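Local coordinates for protein rubber oxygenase (Streptomyces sp., PDB 5O1M) that cleaves the carbon-carbon double bonds of poly(cis-1,4-isoprene) rubber oxidatively with molecular oxygen, using a non-covalently bound b-type heme, at residues Gly88-Lys93 / Gly145-Tyr150; Ala285-Pro290 / Arg352-Leu357; Thr322-Leu327 / Trp345-Ala350. One frame throughout, in Å; residues are numbered along the deposited sequence.

Contact 1 (Gly88-Lys93 / Gly145-Tyr150)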
ATOM      1  N   GLY A  88       9.053  -8.767  12.229  1.00 28.54           N
ATOM      2  CA  GLY A  88       8.105  -8.510  11.132  1.00 28.50           C
ATOM      3  C   GLY A  88       8.761  -8.432   9.788  1.00 26.28           C
ATOM      4  O   GLY A  88       8.226  -8.950   8.798  1.00 25.96           O
ATOM      5  N   ALA A  89       9.942  -7.845   9.774  1.00 28.41           N
ATOM      6  CA  ALA A  89      10.760  -7.753   8.532  1.00 28.61           C
ATOM      7  C   ALA A  89      11.194  -9.157   8.082  1.00 28.65           C
ATOM      8  O   ALA A  89      11.018  -9.483   6.931  1.00 27.69           O
ATOM      9  CB  ALA A  89      11.981  -6.861   8.705  1.00 27.11           C
ATOM     10  N   GLN A  90      11.754  -9.941   9.004  1.00 29.65           N
ATOM     11  CA  GLN A  90      12.166 -11.342   8.732  1.00 32.17           C
ATOM     12  C   GLN A  90      11.055 -12.185   8.204  1.00 29.87           C
ATOM     13  O   GLN A  90      11.224 -12.954   7.266  1.00 28.31           O
ATOM     14  CB  GLN A  90      12.690 -12.045   9.966  1.00 36.93           C
ATOM     15  CG  GLN A  90      13.934 -11.359  10.465  1.00 43.16           C
ATOM     16  CD  GLN A  90      15.214 -11.914   9.843  1.00 49.52           C
ATOM     17  OE1 GLN A  90      15.227 -12.491   8.722  1.00 48.88           O
ATOM     18  NE2 GLN A  90      16.310 -11.794  10.613  1.00 51.37           N
ATOM     19  N   PHE A  91       9.906 -12.060   8.846  1.00 27.97           N
ATOM     20  CA  PHE A  91       8.681 -12.679   8.371  1.00 24.56           C
ATOM     21  C   PHE A  91       8.367 -12.273   6.930  1.00 23.78           C
ATOM     22  O   PHE A  91       8.178 -13.143   6.099  1.00 25.28           O
ATOM     23  CB  PHE A  91       7.529 -12.273   9.265  1.00 23.67           C
ATOM     24  CG  PHE A  91       6.218 -12.770   8.828  1.00 23.93           C
ATOM     25  CD1 PHE A  91       5.938 -14.160   8.858  1.00 23.18           C
ATOM     26  CD2 PHE A  91       5.261 -11.900   8.374  1.00 23.44           C
ATOM     27  CE1 PHE A  91       4.695 -14.632   8.448  1.00 24.83           C
ATOM     28  CE2 PHE A  91       4.005 -12.392   7.957  1.00 24.01           C
ATOM     29  CZ  PHE A  91       3.749 -13.738   7.934  1.00 23.00           C
ATOM     30  N   SER A  92       8.306 -10.992   6.634  1.00 25.66           N
ATOM     31  CA  SER A  92       8.029 -10.489   5.288  1.00 28.62           C
ATOM     32  C   SER A  92       9.030 -11.010   4.250  1.00 29.40           C
ATOM     33  O   SER A  92       8.605 -11.352   3.168  1.00 27.59           O
ATOM     34  CB  SER A  92       8.056  -8.971   5.218  1.00 32.90           C
ATOM     35  OG  SER A  92       7.082  -8.491   6.093  1.00 36.76           O
ATOM     36  N   LYS A  93      10.311 -11.106   4.616  1.00 29.90           N
ATOM     37  CA  LYS A  93      11.283 -11.713   3.740  1.00 33.33           C
ATOM     38  C   LYS A  93      11.061 -13.206   3.527  1.00 30.71           C
ATOM     39  O   LYS A  93      11.034 -13.662   2.385  1.00 27.88           O
ATOM     40  CB  LYS A  93      12.704 -11.506   4.255  1.00 38.78           C
ATOM     41  CG  LYS A  93      13.751 -11.910   3.206  1.00 43.51           C
ATOM     42  CD  LYS A  93      13.964 -10.759   2.200  1.00 50.10           C
ATOM     43  CE  LYS A  93      14.532 -11.209   0.811  1.00 53.76           C
ATOM     44  NZ  LYS A  93      16.033 -11.194   0.636  1.00 53.31           N
ATOM     45  N   GLY A 145       8.318  -4.071   4.261  1.00 38.65           N
ATOM     46  CA  GLY A 145       8.761  -5.399   4.712  1.00 37.35           C
ATOM     47  C   GLY A 145      10.266  -5.636   4.635  1.00 40.27           C
ATOM     48  O   GLY A 145      10.741  -6.677   5.027  1.00 43.44           O
ATOM     49  N   ASP A 146      11.035  -4.653   4.181  1.00 41.86           N
ATOM     50  CA  ASP A 146      12.444  -4.789   3.990  1.00 41.28           C
ATOM     51  C   ASP A 146      13.142  -5.036   5.313  1.00 41.23           C
ATOM     52  O   ASP A 146      12.755  -4.482   6.371  1.00 41.17           O
ATOM     53  CB  ASP A 146      12.907  -3.455   3.421  1.00 51.59           C
ATOM     54  CG  ASP A 146      14.319  -3.467   3.009  1.00 53.59           C
ATOM     55  OD1 ASP A 146      14.587  -3.825   1.864  1.00 54.33           O
ATOM     56  OD2 ASP A 146      15.166  -3.136   3.866  1.00 60.04           O
ATOM     57  N   LEU A 147      14.215  -5.830   5.314  1.00 42.88           N
ATOM     58  CA  LEU A 147      14.960  -6.143   6.591  1.00 43.74           C
ATOM     59  C   LEU A 147      15.443  -4.893   7.278  1.00 45.81           C
ATOM     60  O   LEU A 147      15.475  -4.778   8.545  1.00 44.11           O
ATOM     61  CB  LEU A 147      16.136  -7.098   6.364  1.00 48.25           C
ATOM     62  CG  LEU A 147      15.740  -8.497   5.797  1.00 48.04           C
ATOM     63  CD1 LEU A 147      16.937  -9.354   5.336  1.00 49.42           C
ATOM     64  CD2 LEU A 147      14.911  -9.184   6.881  1.00 46.17           C
ATOM     65  N   ASP A 148      15.732  -3.878   6.459  1.00 44.77           N
ATOM     66  CA  ASP A 148      16.353  -2.678   6.987  1.00 50.83           C
ATOM     67  C   ASP A 148      15.387  -1.506   7.291  1.00 41.96           C
ATOM     68  O   ASP A 148      15.806  -0.496   7.792  1.00 39.86           O
ATOM     69  CB  ASP A 148      17.472  -2.276   6.005  1.00 55.85           C
ATOM     70  CG  ASP A 148      18.230  -3.536   5.386  1.00 64.41           C
ATOM     71  OD1 ASP A 148      18.974  -4.277   6.072  1.00 63.32           O
ATOM     72  OD2 ASP A 148      17.995  -3.848   4.195  1.00 64.34           O
ATOM     73  N   ALA A 149      14.104  -1.718   7.020  1.00 37.22           N
ATOM     74  CA  ALA A 149      13.136  -0.650   6.862  1.00 33.54           C
ATOM     75  C   ALA A 149      13.386   0.487   7.824  1.00 32.98           C
ATOM     76  O   ALA A 149      13.591   1.625   7.422  1.00 33.17           O
ATOM     77  CB  ALA A 149      11.762  -1.216   7.069  1.00 29.20           C
ATOM     78  N   TYR A 150      13.444   0.129   9.092  1.00 30.96           N
ATOM     79  CA  TYR A 150      13.435   1.071  10.188  1.00 31.75           C
ATOM     80  C   TYR A 150      14.741   1.116  10.957  1.00 34.71           C
ATOM     81  O   TYR A 150      14.810   1.736  11.991  1.00 32.68           O
ATOM     82  CB  TYR A 150      12.288   0.790  11.134  1.00 30.43           C
ATOM     83  CG  TYR A 150      10.993   1.167  10.444  1.00 30.94           C
ATOM     84  CD1 TYR A 150      10.656   2.513  10.254  1.00 30.32           C
ATOM     85  CD2 TYR A 150      10.096   0.185  10.008  1.00 27.42           C
ATOM     86  CE1 TYR A 150       9.506   2.865   9.587  1.00 29.14           C
ATOM     87  CE2 TYR A 150       8.919   0.543   9.377  1.00 27.75           C
ATOM     88  CZ  TYR A 150       8.650   1.882   9.140  1.00 28.41           C
ATOM     89  OH  TYR A 150       7.470   2.246   8.547  1.00 27.14           O
TER

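Contact 2 (Ala285-Pro290 / Arg352-Leu357)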
ATOM      1  N   ALA A 285       8.371 -11.880 -17.156  1.00 40.71           N
ATOM      2  CA  ALA A 285       8.060 -12.746 -16.048  1.00 37.57           C
ATOM      3  C   ALA A 285       7.306 -14.036 -16.446  1.00 39.21           C
ATOM      4  O   ALA A 285       7.225 -14.969 -15.639  1.00 43.82           O
ATOM      5  CB  ALA A 285       7.286 -11.972 -14.971  1.00 33.60           C
ATOM      6  N   GLY A 286       6.757 -14.086 -17.659  1.00 41.08           N
ATOM      7  CA  GLY A 286       5.894 -15.175 -18.108  1.00 41.12           C
ATOM      8  C   GLY A 286       4.499 -15.040 -17.524  1.00 38.15           C
ATOM      9  O   GLY A 286       3.743 -15.985 -17.520  1.00 37.37           O
ATOM     10  N   LEU A 287       4.169 -13.855 -17.036  1.00 38.06           N
ATOM     11  CA  LEU A 287       2.874 -13.643 -16.371  1.00 38.35           C
ATOM     12  C   LEU A 287       1.972 -13.056 -17.418  1.00 39.54           C
ATOM     13  O   LEU A 287       1.874 -11.849 -17.537  1.00 42.14           O
ATOM     14  CB  LEU A 287       3.007 -12.749 -15.117  1.00 38.58           C
ATOM     15  CG  LEU A 287       2.023 -12.844 -13.919  1.00 38.44           C
ATOM     16  CD1 LEU A 287       1.659 -14.277 -13.502  1.00 37.79           C
ATOM     17  CD2 LEU A 287       2.600 -12.118 -12.746  1.00 37.89           C
ATOM     18  N   THR A 288       1.302 -13.930 -18.160  1.00 38.36           N
ATOM     19  CA  THR A 288       0.347 -13.537 -19.205  1.00 37.47           C
ATOM     20  C   THR A 288      -0.968 -13.022 -18.637  1.00 35.98           C
ATOM     21  O   THR A 288      -1.314 -13.290 -17.537  1.00 33.17           O
ATOM     22  CB  THR A 288      -0.011 -14.771 -20.035  1.00 38.85           C
ATOM     23  OG1 THR A 288      -0.664 -15.716 -19.146  1.00 38.45           O
ATOM     24  CG2 THR A 288       1.192 -15.417 -20.652  1.00 38.35           C
ATOM     25  N   ARG A 289      -1.750 -12.343 -19.446  1.00 39.40           N
ATOM     26  CA  ARG A 289      -3.050 -11.809 -19.059  1.00 42.17           C
ATOM     27  C   ARG A 289      -4.015 -12.860 -18.491  1.00 40.61           C
ATOM     28  O   ARG A 289      -4.559 -12.629 -17.419  1.00 41.90           O
ATOM     29  CB  ARG A 289      -3.693 -11.033 -20.259  1.00 48.36           C
ATOM     30  CG  ARG A 289      -2.917  -9.763 -20.592  1.00 52.23           C
ATOM     31  CD  ARG A 289      -3.518  -8.932 -21.706  1.00 59.91           C
ATOM     32  NE  ARG A 289      -4.347  -7.811 -21.203  1.00 64.91           N
ATOM     33  CZ  ARG A 289      -3.965  -6.538 -21.056  1.00 64.82           C
ATOM     34  NH1 ARG A 289      -2.739  -6.132 -21.360  1.00 65.05           N
ATOM     35  NH2 ARG A 289      -4.843  -5.652 -20.604  1.00 66.39           N
ATOM     36  N   PRO A 290      -4.215 -14.022 -19.177  1.00 39.92           N
ATOM     37  CA  PRO A 290      -4.971 -15.166 -18.571  1.00 38.07           C
ATOM     38  C   PRO A 290      -4.507 -15.579 -17.155  1.00 33.93           C
ATOM     39  O   PRO A 290      -5.362 -15.705 -16.310  1.00 30.61           O
ATOM     40  CB  PRO A 290      -4.728 -16.340 -19.548  1.00 39.28           C
ATOM     41  CG  PRO A 290      -4.316 -15.745 -20.803  1.00 41.39           C
ATOM     42  CD  PRO A 290      -3.731 -14.367 -20.529  1.00 41.19           C
ATOM     43  N   ARG A 352       7.081 -15.565  -9.010  1.00 23.43           N
ATOM     44  CA  ARG A 352       8.378 -15.296  -8.433  1.00 23.31           C
ATOM     45  C   ARG A 352       9.090 -14.340  -9.276  1.00 26.33           C
ATOM     46  O   ARG A 352       9.656 -13.413  -8.726  1.00 27.49           O
ATOM     47  CB  ARG A 352       9.219 -16.535  -8.393  1.00 25.25           C
ATOM     48  CG  ARG A 352      10.560 -16.414  -7.631  1.00 25.91           C
ATOM     49  CD  ARG A 352      11.344 -17.621  -7.918  1.00 26.45           C
ATOM     50  NE  ARG A 352      11.766 -17.736  -9.323  1.00 27.84           N
ATOM     51  CZ  ARG A 352      12.847 -17.173  -9.898  1.00 27.92           C
ATOM     52  NH1 ARG A 352      13.180 -17.385 -11.138  1.00 28.40           N
ATOM     53  NH2 ARG A 352      13.593 -16.418  -9.229  1.00 30.91           N
ATOM     54  N   LYS A 353       9.095 -14.507 -10.612  1.00 25.96           N
ATOM     55  CA  LYS A 353       9.725 -13.513 -11.457  1.00 28.25           C
ATOM     56  C   LYS A 353       9.074 -12.149 -11.346  1.00 27.91           C
ATOM     57  O   LYS A 353       9.751 -11.160 -11.390  1.00 28.62           O
ATOM     58  CB  LYS A 353       9.742 -13.978 -12.909  1.00 30.85           C
ATOM     59  CG  LYS A 353      10.757 -15.084 -13.189  1.00 33.84           C
ATOM     60  CD  LYS A 353      10.681 -15.383 -14.690  1.00 36.71           C
ATOM     61  CE  LYS A 353      11.793 -16.209 -15.228  1.00 40.00           C
ATOM     62  NZ  LYS A 353      11.519 -17.679 -15.113  1.00 40.83           N
ATOM     63  N   PHE A 354       7.778 -12.105 -11.164  1.00 27.27           N
ATOM     64  CA  PHE A 354       7.056 -10.881 -11.027  1.00 28.78           C
ATOM     65  C   PHE A 354       7.512 -10.107  -9.791  1.00 28.01           C
ATOM     66  O   PHE A 354       7.751  -8.954  -9.888  1.00 27.98           O
ATOM     67  CB  PHE A 354       5.545 -11.174 -10.895  1.00 29.74           C
ATOM     68  CG  PHE A 354       4.769 -10.015 -10.388  1.00 30.21           C
ATOM     69  CD1 PHE A 354       4.578  -8.910 -11.196  1.00 31.70           C
ATOM     70  CD2 PHE A 354       4.282  -9.998  -9.100  1.00 31.77           C
ATOM     71  CE1 PHE A 354       3.910  -7.807 -10.733  1.00 32.97           C
ATOM     72  CE2 PHE A 354       3.586  -8.904  -8.624  1.00 33.34           C
ATOM     73  CZ  PHE A 354       3.404  -7.797  -9.435  1.00 32.68           C
ATOM     74  N   VAL A 355       7.616 -10.770  -8.658  1.00 27.28           N
ATOM     75  CA  VAL A 355       8.103 -10.160  -7.411  1.00 27.99           C
ATOM     76  C   VAL A 355       9.509  -9.633  -7.570  1.00 27.72           C
ATOM     77  O   VAL A 355       9.776  -8.481  -7.273  1.00 27.11           O
ATOM     78  CB  VAL A 355       8.033 -11.134  -6.220  1.00 26.69           C
ATOM     79  CG1 VAL A 355       8.750 -10.595  -4.984  1.00 28.35           C
ATOM     80  CG2 VAL A 355       6.593 -11.323  -5.902  1.00 27.32           C
ATOM     81  N   LEU A 356      10.365 -10.493  -8.049  1.00 29.40           N
ATOM     82  CA  LEU A 356      11.703 -10.120  -8.461  1.00 34.76           C
ATOM     83  C   LEU A 356      11.761  -8.849  -9.373  1.00 34.71           C
ATOM     84  O   LEU A 356      12.412  -7.890  -9.005  1.00 33.48           O
ATOM     85  CB  LEU A 356      12.410 -11.317  -9.159  1.00 38.23           C
ATOM     86  CG  LEU A 356      13.923 -11.170  -9.318  1.00 44.73           C
ATOM     87  CD1 LEU A 356      14.552 -11.083  -7.914  1.00 44.49           C
ATOM     88  CD2 LEU A 356      14.589 -12.262 -10.155  1.00 46.64           C
ATOM     89  N   LEU A 357      11.069  -8.851 -10.513  1.00 35.63           N
ATOM     90  CA  LEU A 357      11.182  -7.763 -11.508  1.00 39.36           C
ATOM     91  C   LEU A 357      10.407  -6.485 -11.187  1.00 38.79           C
ATOM     92  O   LEU A 357      10.789  -5.416 -11.600  1.00 45.82           O
ATOM     93  CB  LEU A 357      10.740  -8.274 -12.936  1.00 41.22           C
ATOM     94  CG  LEU A 357      11.642  -9.373 -13.548  1.00 42.94           C
ATOM     95  CD1 LEU A 357      10.919 -10.072 -14.682  1.00 45.80           C
ATOM     96  CD2 LEU A 357      12.979  -8.812 -14.043  1.00 42.97           C
TER

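Contact 3 (Thr322-Leu327 / Trp345-Ala350)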
ATOM      1  N   THR A 322      -8.066 -25.483  -6.597  1.00 37.32           N
ATOM      2  CA  THR A 322      -7.966 -26.804  -6.038  1.00 40.31           C
ATOM      3  C   THR A 322      -6.519 -27.079  -5.598  1.00 38.02           C
ATOM      4  O   THR A 322      -6.284 -27.798  -4.607  1.00 39.60           O
ATOM      5  CB  THR A 322      -8.515 -27.854  -7.002  1.00 43.16           C
ATOM      6  OG1 THR A 322      -7.973 -27.605  -8.286  1.00 45.99           O
ATOM      7  CG2 THR A 322     -10.058 -27.752  -7.104  1.00 45.03           C
ATOM      8  N   ALA A 323      -5.554 -26.521  -6.326  1.00 34.20           N
ATOM      9  CA  ALA A 323      -4.153 -26.927  -6.131  1.00 32.71           C
ATOM     10  C   ALA A 323      -3.204 -25.915  -5.479  1.00 29.79           C
ATOM     11  O   ALA A 323      -2.146 -26.308  -5.032  1.00 29.86           O
ATOM     12  CB  ALA A 323      -3.560 -27.415  -7.472  1.00 32.17           C
ATOM     13  N   TRP A 324      -3.526 -24.623  -5.480  1.00 29.22           N
ATOM     14  CA  TRP A 324      -2.585 -23.596  -4.871  1.00 28.48           C
ATOM     15  C   TRP A 324      -2.320 -23.893  -3.393  1.00 25.93           C
ATOM     16  O   TRP A 324      -1.206 -23.767  -2.951  1.00 25.27           O
ATOM     17  CB  TRP A 324      -3.098 -22.135  -5.038  1.00 27.32           C
ATOM     18  CG  TRP A 324      -2.214 -21.089  -4.487  1.00 26.46           C
ATOM     19  CD1 TRP A 324      -2.429 -20.307  -3.338  1.00 24.81           C
ATOM     20  CD2 TRP A 324      -1.000 -20.630  -5.058  1.00 26.34           C
ATOM     21  NE1 TRP A 324      -1.387 -19.391  -3.199  1.00 23.60           N
ATOM     22  CE2 TRP A 324      -0.499 -19.583  -4.216  1.00 26.40           C
ATOM     23  CE3 TRP A 324      -0.264 -21.008  -6.184  1.00 28.98           C
ATOM     24  CZ2 TRP A 324       0.701 -18.950  -4.469  1.00 27.18           C
ATOM     25  CZ3 TRP A 324       0.975 -20.399  -6.416  1.00 30.40           C
ATOM     26  CH2 TRP A 324       1.434 -19.377  -5.573  1.00 29.11           C
ATOM     27  N   PRO A 325      -3.352 -24.272  -2.640  1.00 26.99           N
ATOM     28  CA  PRO A 325      -3.002 -24.655  -1.249  1.00 28.51           C
ATOM     29  C   PRO A 325      -2.010 -25.837  -1.106  1.00 27.51           C
ATOM     30  O   PRO A 325      -1.309 -25.862  -0.101  1.00 24.40           O
ATOM     31  CB  PRO A 325      -4.354 -24.985  -0.615  1.00 29.87           C
ATOM     32  CG  PRO A 325      -5.337 -24.244  -1.504  1.00 32.14           C
ATOM     33  CD  PRO A 325      -4.794 -24.468  -2.879  1.00 30.02           C
ATOM     34  N   LEU A 326      -1.980 -26.780  -2.071  1.00 26.83           N
ATOM     35  CA  LEU A 326      -1.009 -27.876  -1.986  1.00 29.47           C
ATOM     36  C   LEU A 326       0.424 -27.371  -2.198  1.00 28.68           C
ATOM     37  O   LEU A 326       1.361 -27.748  -1.494  1.00 26.78           O
ATOM     38  CB  LEU A 326      -1.328 -29.081  -2.913  1.00 30.48           C
ATOM     39  CG  LEU A 326      -2.771 -29.656  -2.775  1.00 30.50           C
ATOM     40  CD1 LEU A 326      -3.105 -30.730  -3.816  1.00 31.54           C
ATOM     41  CD2 LEU A 326      -3.035 -30.135  -1.415  1.00 29.69           C
ATOM     42  N   LEU A 327       0.573 -26.509  -3.161  1.00 29.73           N
ATOM     43  CA  LEU A 327       1.849 -25.911  -3.466  1.00 30.21           C
ATOM     44  C   LEU A 327       2.323 -25.123  -2.266  1.00 27.66           C
ATOM     45  O   LEU A 327       3.453 -25.257  -1.882  1.00 27.23           O
ATOM     46  CB  LEU A 327       1.675 -25.002  -4.687  1.00 32.86           C
ATOM     47  CG  LEU A 327       2.866 -24.442  -5.368  1.00 35.73           C
ATOM     48  CD1 LEU A 327       2.650 -24.365  -6.879  1.00 37.43           C
ATOM     49  CD2 LEU A 327       3.168 -23.086  -4.772  1.00 37.22           C
ATOM     50  N   TRP A 345       2.979 -24.935 -11.236  1.00 28.28           N
ATOM     51  CA  TRP A 345       4.418 -24.641 -11.073  1.00 27.95           C
ATOM     52  C   TRP A 345       4.764 -23.469 -12.012  1.00 28.10           C
ATOM     53  O   TRP A 345       5.596 -22.646 -11.644  1.00 26.89           O
ATOM     54  CB  TRP A 345       5.284 -25.835 -11.436  1.00 27.81           C
ATOM     55  CG  TRP A 345       4.987 -27.051 -10.627  1.00 28.83           C
ATOM     56  CD1 TRP A 345       4.466 -28.241 -11.073  1.00 30.06           C
ATOM     57  CD2 TRP A 345       5.163 -27.196  -9.224  1.00 27.57           C
ATOM     58  NE1 TRP A 345       4.320 -29.107 -10.031  1.00 29.91           N
ATOM     59  CE2 TRP A 345       4.753 -28.511  -8.883  1.00 28.31           C
ATOM     60  CE3 TRP A 345       5.628 -26.347  -8.235  1.00 27.01           C
ATOM     61  CZ2 TRP A 345       4.820 -29.023  -7.595  1.00 27.80           C
ATOM     62  CZ3 TRP A 345       5.674 -26.818  -6.898  1.00 28.06           C
ATOM     63  CH2 TRP A 345       5.264 -28.187  -6.606  1.00 28.14           C
ATOM     64  N   THR A 346       4.135 -23.420 -13.200  1.00 28.69           N
ATOM     65  CA  THR A 346       4.313 -22.332 -14.158  1.00 30.74           C
ATOM     66  C   THR A 346       3.855 -20.999 -13.556  1.00 29.40           C
ATOM     67  O   THR A 346       4.554 -19.984 -13.619  1.00 29.64           O
ATOM     68  CB  THR A 346       3.507 -22.573 -15.421  1.00 32.88           C
ATOM     69  OG1 THR A 346       3.951 -23.781 -16.062  1.00 36.23           O
ATOM     70  CG2 THR A 346       3.740 -21.392 -16.413  1.00 33.58           C
ATOM     71  N   LEU A 347       2.673 -21.048 -12.951  1.00 29.34           N
ATOM     72  CA  LEU A 347       2.154 -19.931 -12.228  1.00 30.18           C
ATOM     73  C   LEU A 347       3.092 -19.458 -11.108  1.00 28.32           C
ATOM     74  O   LEU A 347       3.383 -18.276 -10.994  1.00 25.29           O
ATOM     75  CB  LEU A 347       0.780 -20.258 -11.664  1.00 30.66           C
ATOM     76  CG  LEU A 347       0.185 -19.201 -10.730  1.00 30.01           C
ATOM     77  CD1 LEU A 347       0.089 -17.840 -11.491  1.00 29.84           C
ATOM     78  CD2 LEU A 347      -1.092 -19.750 -10.062  1.00 30.04           C
ATOM     79  N   GLU A 348       3.520 -20.402 -10.289  1.00 29.00           N
ATOM     80  CA  GLU A 348       4.447 -20.078  -9.214  1.00 29.13           C
ATOM     81  C   GLU A 348       5.736 -19.444  -9.749  1.00 27.44           C
ATOM     82  O   GLU A 348       6.167 -18.469  -9.205  1.00 26.89           O
ATOM     83  CB  GLU A 348       4.789 -21.294  -8.378  1.00 30.23           C
ATOM     84  CG  GLU A 348       5.680 -21.008  -7.196  1.00 30.68           C
ATOM     85  CD  GLU A 348       6.267 -22.267  -6.541  1.00 33.72           C
ATOM     86  OE1 GLU A 348       6.780 -23.206  -7.225  1.00 31.01           O
ATOM     87  OE2 GLU A 348       6.275 -22.265  -5.289  1.00 36.72           O
ATOM     88  N   GLU A 349       6.324 -19.965 -10.794  1.00 27.47           N
ATOM     89  CA  GLU A 349       7.535 -19.330 -11.374  1.00 29.31           C
ATOM     90  C   GLU A 349       7.241 -17.915 -11.919  1.00 29.18           C
ATOM     91  O   GLU A 349       8.038 -16.996 -11.687  1.00 28.09           O
ATOM     92  CB  GLU A 349       8.134 -20.206 -12.440  1.00 32.87           C
ATOM     93  CG  GLU A 349       9.345 -19.643 -13.176  1.00 34.76           C
ATOM     94  CD  GLU A 349      10.559 -19.338 -12.241  1.00 36.40           C
ATOM     95  OE1 GLU A 349      10.470 -19.421 -10.988  1.00 31.84           O
ATOM     96  OE2 GLU A 349      11.641 -19.075 -12.810  1.00 41.21           O
ATOM     97  N   ALA A 350       6.072 -17.738 -12.582  1.00 26.65           N
ATOM     98  CA  ALA A 350       5.690 -16.437 -13.098  1.00 26.51           C
ATOM     99  C   ALA A 350       5.496 -15.429 -11.942  1.00 24.54           C
ATOM    100  O   ALA A 350       6.015 -14.290 -11.997  1.00 23.05           O
ATOM    101  CB  ALA A 350       4.463 -16.516 -14.010  1.00 27.62           C
TER

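Contact 1 (Gly88-Lys93 / Gly145-Tyr150)
A89 and S92, one helical turn apart on helix 82-94, press their small side chains against the backbone of G145-L147, the start of the loop that follows helix 136-144. A89 CB sits 3.4 Å from D146 O, so even a methyl is in close contact with the loop backbone, where a larger side chain would be hard to fit. S92 CB lies 3.5 Å from G145 O. Glycine suits position 145 because a side chain there would run into S92 CB. The hydroxyl of S92 is turned back along its own helix, with OG anti to the carbonyl carbon (chi1 -60°), and bonds to G88 O at 3.0 Å. G88 O thus serves two donors, S92 N and S92 OG, arriving from opposite faces of its carbonyl plane. With an alanine here, the second donor is gone, and G88 O would probably be left to the backbone N alone.

The other half is looser and more exposed. L147 lays CD2 over the helix, 4.2 Å from A89 CB and 4.1 Å from K93 CB, the one lysine methylene to meet it, while Q90 OE1 lies 3.8 Å from the same methyl. Two features turn the loop after helix 136-144: an Asx turn, in which D146 OD2 accepts from D148 N at 2.8 Å on its anti side, 34° out of the carboxylate plane, and the type I beta turn D146-A149.

Contact 2 (Ala285-Pro290 / Arg352-Leu357)
K353 is the first residue of R352-L357 to meet the A285-P290 segment, and it does so with its aliphatic stem. K353 CB packs against A285 CB at 3.8 Å, and its chain then runs past the alanine, with CD 3.6 Å from A285 O. A lysine fits this margin because its methylenes can lie on the loop while its ammonium group goes elsewhere: NZ forms a salt bridge with E349, one turn earlier on the same helix.

F354 follows. Its backbone comes close to the loop, with F354 N 3.8 Å from A285 CB, a closeness that suits a residue as small as alanine. CG stands anti to the backbone N (chi1 164°), which turns the ring away from A285, while CB and CG stay against L287 CD2. That methyl rests 3.6 Å from F354 CB, and the two side chains cross obliquely. Leucine supplies a branched apolar end that can settle on the phenylalanine stem.

One turn further on, L357 reaches back with CD1, which lies 4.1 Å from A285 CB and 4.0 Å from A285 N. K353 and F354 are neighbours on one turn and L357 comes about a turn later, so the three border A285 together. Beside it, G286 adopts a positive phi of 77°, a conformation that favours glycine, as the chain bends toward T288, at the N-cap position of helix 289-300, its OG1 making a weak bond to L291 N.

The contact thus seats the connection between helices 267-282 and 289-300 on helix 342-360. L287 and F354 both also touch V280 of helix 267-282, while F354 extends to L105 of helix 96-111 and its ring meets that of F358.

Contact 3 (Thr322-Leu327 / Trp345-Ala350)
Two helices of an all-helical fold, 314-331 and 342-360, pack here at a steep crossing, and L327 of the first abuts both W345 and E348 of the second, one methyl toward each. The axes of the two segments approach to 11.2 Å at a signed angle of -63°, a separation bridged by long side chains while the backbones stay apart.

L327 has CG anti to the backbone N (chi1 -169°), which extends its branched end across the gap. Its CD1 methyl lies 3.8 Å from W345 CE3, approaching the indole obliquely. Its other methyl, CD2, is 3.3 Å from E348 OE2, and CD2 also lies 3.7 Å from E348 CD. A branched leucine suits the spot because its two methyls can serve two different neighbours. E348 is stretched out, with its CG anti to the backbone N, and its extended chain passes aslant the end of the leucine; its OE1 lies in the plane of the W345 ring at its edge. The carboxylate is answered by a charge beyond these segments, a salt bridge from OE1 to R331, one turn further along helix 314-331.

W324 makes the second, slacker junction. W324 CE3 lies 4.2 Å from L347 CD2, the side chains crossing at about a right angle, and E348 CB approaches the indole edge near its plane, 4.4 Å from W324 CZ3. A broad indole suits this position because it reaches across the axis separation to L347 and E348.

Helix 314-331 is kinked here: P325 has no N-H to give, and L326 N makes a weak bond to A323 O, three residues back. Around the pair, L344 and L351 of helix 342-360 touch W324, which also meets W214 and F295 edge-to-face; L347 packs on L291 and F295 of helix 289-300.

Helix 342-360 carries one side of both contact 2 and contact 3, whose centres are 13 Å apart. They touch directly: A350 CB, at the end of the 345-350 segment, lies 3.6 Å from L287 CD1 in the loop of contact 2. One helix thus packs on helix 314-331 with its earlier turns and on the 285-290 connection with its later ones, and contact 3 closes a shorter chain excursion within that of contact 2. Contact 1 stands apart, its centre 23 Å from that of contact 2 and 25 Å from that of contact 3; nearest atoms are about 8 and 12 Å apart, without touching. G145 lies about 12 Å from the heme, but all three contacts lie away from the annotated heme site.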